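Local coordinates for protein L-fuculose phosphate aldolase (Streptococcus pneumoniae, PDB 4C24) that is a zinc-containing aldolase of the class II aldolase and adducin family, in a four-chain assembly, at residues W80-I85 and G161-A166. Numbering follows the deposited sequence.
Sequences WYMHLI and GILAGA
Leu163, in the middle of strand 161-166, pushes both its methyls against Met82 of helix 80-89, and this pair makes up most of a small, buried contact. The tight spot is Met82 CG on Leu163 CD2, at 3.8 Å. Met82 SD is 4.1 Å from Leu163 CD2. The bend at chi3 (65°) then brings Met82 CE to Leu163 CD1. Met82 thus lies along both branches of the leucine, the two side chains running alongside each other in opposite senses. Both have CG anti to the backbone N (chi1 173° in Met82, -170° in Leu163), an extended start that bridges the gap between helix and strand. The looser part is the His83 ring, which meets Leu163 CD1 obliquely, with NE2 4.5 Å from that methyl. Both nitrogens of the His83 ring are hydrogen-bonded, ND1 to Ser34 OG and NE2 to Asn32 OD1, which fixes the rotation of the buried imidazole beside the leucine. The Met82 side chain comes to about 6 Å from the zinc ion, and it also touches His98, one of the metal's ligands, so the packing backs onto the metal site. The contact is helix-on-sheet packing: helix 80-89 lies against one face of the central mixed sheet, where Leu163 also touches Ile96 and His98 of strand 95-99. Helix 139-149 packs against the side of helix 80-89 bearing Tyr81 and Ile85; from the other face of strand 161-166, Ile162 and Ala164 pack on helix 169-192.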
ATOM      1  N   TRP A  80     -18.248  14.822  18.962  1.00 11.64           N
ATOM      2  CA  TRP A  80     -18.656  16.186  18.761  1.00 12.51           C
ATOM      3  C   TRP A  80     -18.084  17.165  19.753  1.00 12.07           C
ATOM      4  O   TRP A  80     -17.759  18.278  19.379  1.00 12.87           O
ATOM      5  CB  TRP A  80     -20.193  16.292  18.712  1.00 12.25           C
ATOM      6  CG  TRP A  80     -20.842  15.983  20.040  1.00 12.18           C
ATOM      7  CD1 TRP A  80     -21.304  14.769  20.475  1.00 15.12           C
ATOM      8  CD2 TRP A  80     -21.073  16.907  21.121  1.00 12.36           C
ATOM      9  NE1 TRP A  80     -21.782  14.872  21.771  1.00 17.01           N
ATOM     10  CE2 TRP A  80     -21.653  16.163  22.195  1.00 15.14           C
ATOM     11  CE3 TRP A  80     -20.803  18.269  21.303  1.00 12.23           C
ATOM     12  CZ2 TRP A  80     -21.995  16.758  23.422  1.00 15.76           C
ATOM     13  CZ3 TRP A  80     -21.147  18.862  22.514  1.00 12.00           C
ATOM     14  CH2 TRP A  80     -21.743  18.103  23.560  1.00 13.23           C
ATOM     15  N   TYR A  81     -17.879  16.724  21.007  1.00 12.66           N
ATOM     16  CA  TYR A  81     -17.357  17.642  21.997  1.00 12.60           C
ATOM     17  C   TYR A  81     -15.849  17.842  21.865  1.00 11.22           C
ATOM     18  O   TYR A  81     -15.346  18.951  22.094  1.00 11.81           O
ATOM     19  CB  TYR A  81     -17.795  17.232  23.392  1.00 12.18           C
ATOM     20  CG  TYR A  81     -17.359  18.186  24.470  1.00 13.43           C
ATOM     21  CD1 TYR A  81     -17.694  19.542  24.450  1.00 14.03           C
ATOM     22  CD2 TYR A  81     -16.604  17.715  25.533  1.00 14.55           C
ATOM     23  CE1 TYR A  81     -17.301  20.411  25.454  1.00 14.31           C
ATOM     24  CE2 TYR A  81     -16.186  18.569  26.528  1.00 13.16           C
ATOM     25  CZ  TYR A  81     -16.519  19.905  26.502  1.00 13.55           C
ATOM     26  OH  TYR A  81     -16.117  20.761  27.478  1.00 15.99           O
ATOM     27  N   MET A  82     -15.158  16.824  21.358  1.00 11.67           N
ATOM     28  CA  MET A  82     -13.747  17.010  21.037  1.00 12.52           C
ATOM     29  C   MET A  82     -13.558  18.085  19.966  1.00 12.20           C
ATOM     30  O   MET A  82     -12.649  18.888  20.019  1.00 13.21           O
ATOM     31  CB  MET A  82     -13.105  15.690  20.640  1.00 13.57           C
ATOM     32  CG  MET A  82     -11.691  15.844  20.146  1.00 16.76           C
ATOM     33  SD  MET A  82     -10.792  14.286  20.054  1.00 18.02           S
ATOM     34  CE  MET A  82     -11.766  13.477  18.778  1.00 20.21           C
ATOM     35  N   HIS A  83     -14.481  18.146  18.989  1.00 12.31           N
ATOM     36  CA  HIS A  83     -14.406  19.224  18.022  1.00 12.27           C
ATOM     37  C   HIS A  83     -14.836  20.551  18.611  1.00 10.72           C
ATOM     38  O   HIS A  83     -14.125  21.563  18.493  1.00 12.25           O
ATOM     39  CB  HIS A  83     -15.373  18.939  16.826  1.00 11.65           C
ATOM     40  CG  HIS A  83     -14.957  17.795  15.955  1.00 11.75           C
ATOM     41  ND1 HIS A  83     -14.628  17.947  14.621  1.00 13.86           N
ATOM     42  CD2 HIS A  83     -14.771  16.478  16.242  1.00 13.31           C
ATOM     43  CE1 HIS A  83     -14.311  16.769  14.111  1.00 13.89           C
ATOM     44  NE2 HIS A  83     -14.351  15.864  15.083  1.00 14.68           N
ATOM     45  N   LEU A  84     -15.998  20.552  19.269  1.00 11.14           N
ATOM     46  CA  LEU A  84     -16.571  21.779  19.788  1.00 12.24           C
ATOM     47  C   LEU A  84     -15.648  22.530  20.761  1.00 11.94           C
ATOM     48  O   LEU A  84     -15.525  23.751  20.686  1.00 12.10           O
ATOM     49  CB  LEU A  84     -17.917  21.492  20.428  1.00 12.58           C
ATOM     50  CG  LEU A  84     -18.759  22.711  20.796  1.00 14.50           C
ATOM     51  CD1 LEU A  84     -19.100  23.576  19.570  1.00 18.53           C
ATOM     52  CD2 LEU A  84     -20.006  22.288  21.565  1.00 18.01           C
ATOM     53  N   ILE A  85     -14.967  21.789  21.652  1.00 12.62           N
ATOM     54  CA  ILE A  85     -14.109  22.459  22.629  1.00 14.52           C
ATOM     55  C   ILE A  85     -12.930  23.181  21.960  1.00 11.71           C
ATOM     56  O   ILE A  85     -12.442  24.200  22.456  1.00 14.43           O
ATOM     57  CB  ILE A  85     -13.639  21.472  23.715  1.00 13.88           C
ATOM     58  CG1 ILE A  85     -13.183  22.239  24.953  1.00 15.33           C
ATOM     59  CG2 ILE A  85     -12.587  20.492  23.190  1.00 12.51           C
ATOM     60  CD1 ILE A  85     -12.759  21.320  26.083  1.00 16.90           C
ATOM     61  N   GLY A 161      -5.981   7.827  17.424  1.00 11.26           N
ATOM     62  CA  GLY A 161      -5.832   8.418  16.094  1.00 11.21           C
ATOM     63  C   GLY A 161      -5.294   9.815  16.110  1.00 12.59           C
ATOM     64  O   GLY A 161      -4.430  10.145  16.915  1.00 14.00           O
ATOM     65  N   ILE A 162      -5.795  10.657  15.223  1.00 13.61           N
ATOM     66  CA  ILE A 162      -5.273  11.980  15.049  1.00 13.94           C
ATOM     67  C   ILE A 162      -6.436  12.961  14.992  1.00 12.30           C
ATOM     68  O   ILE A 162      -7.547  12.597  14.582  1.00 14.32           O
ATOM     69  CB  ILE A 162      -4.433  12.068  13.748  1.00 13.35           C
ATOM     70  CG1 ILE A 162      -3.669  13.383  13.625  1.00 16.96           C
ATOM     71  CG2 ILE A 162      -5.311  11.860  12.510  1.00 17.44           C
ATOM     72  CD1 ILE A 162      -2.714  13.435  12.454  1.00 19.79           C
ATOM     73  N   LEU A 163      -6.169  14.178  15.414  1.00 12.10           N
ATOM     74  CA  LEU A 163      -7.058  15.310  15.281  1.00 11.37           C
ATOM     75  C   LEU A 163      -6.266  16.444  14.653  1.00 13.43           C
ATOM     76  O   LEU A 163      -5.147  16.750  15.078  1.00 15.49           O
ATOM     77  CB  LEU A 163      -7.603  15.746  16.644  1.00 13.03           C
ATOM     78  CG  LEU A 163      -8.733  16.781  16.705  1.00 15.00           C
ATOM     79  CD1 LEU A 163     -10.031  16.082  16.319  1.00 15.67           C
ATOM     80  CD2 LEU A 163      -8.898  17.389  18.104  1.00 17.66           C
ATOM     81  N   ALA A 164      -6.829  17.086  13.624  1.00 13.19           N
ATOM     82  CA  ALA A 164      -6.184  18.241  13.023  1.00 13.17           C
ATOM     83  C   ALA A 164      -7.192  19.353  12.803  1.00 13.33           C
ATOM     84  O   ALA A 164      -8.365  19.080  12.593  1.00 15.24           O
ATOM     85  CB  ALA A 164      -5.521  17.873  11.702  1.00 14.74           C
ATOM     86  N   GLY A 165      -6.712  20.586  12.827  1.00 13.56           N
ATOM     87  CA  GLY A 165      -7.569  21.742  12.601  1.00 15.76           C
ATOM     88  C   GLY A 165      -6.902  22.793  11.759  1.00 16.35           C
ATOM     89  O   GLY A 165      -5.672  22.932  11.747  1.00 18.64           O
ATOM     90  N   ALA A 166      -7.714  23.546  11.022  1.00 15.91           N
ATOM     91  CA  ALA A 166      -7.183  24.635  10.230  1.00 16.10           C
ATOM     92  C   ALA A 166      -8.288  25.615   9.921  1.00 17.85           C
ATOM     93  O   ALA A 166      -9.373  25.507  10.465  1.00 17.24           O
ATOM     94  CB  ALA A 166      -6.571  24.105   8.938  1.00 17.43           C
TER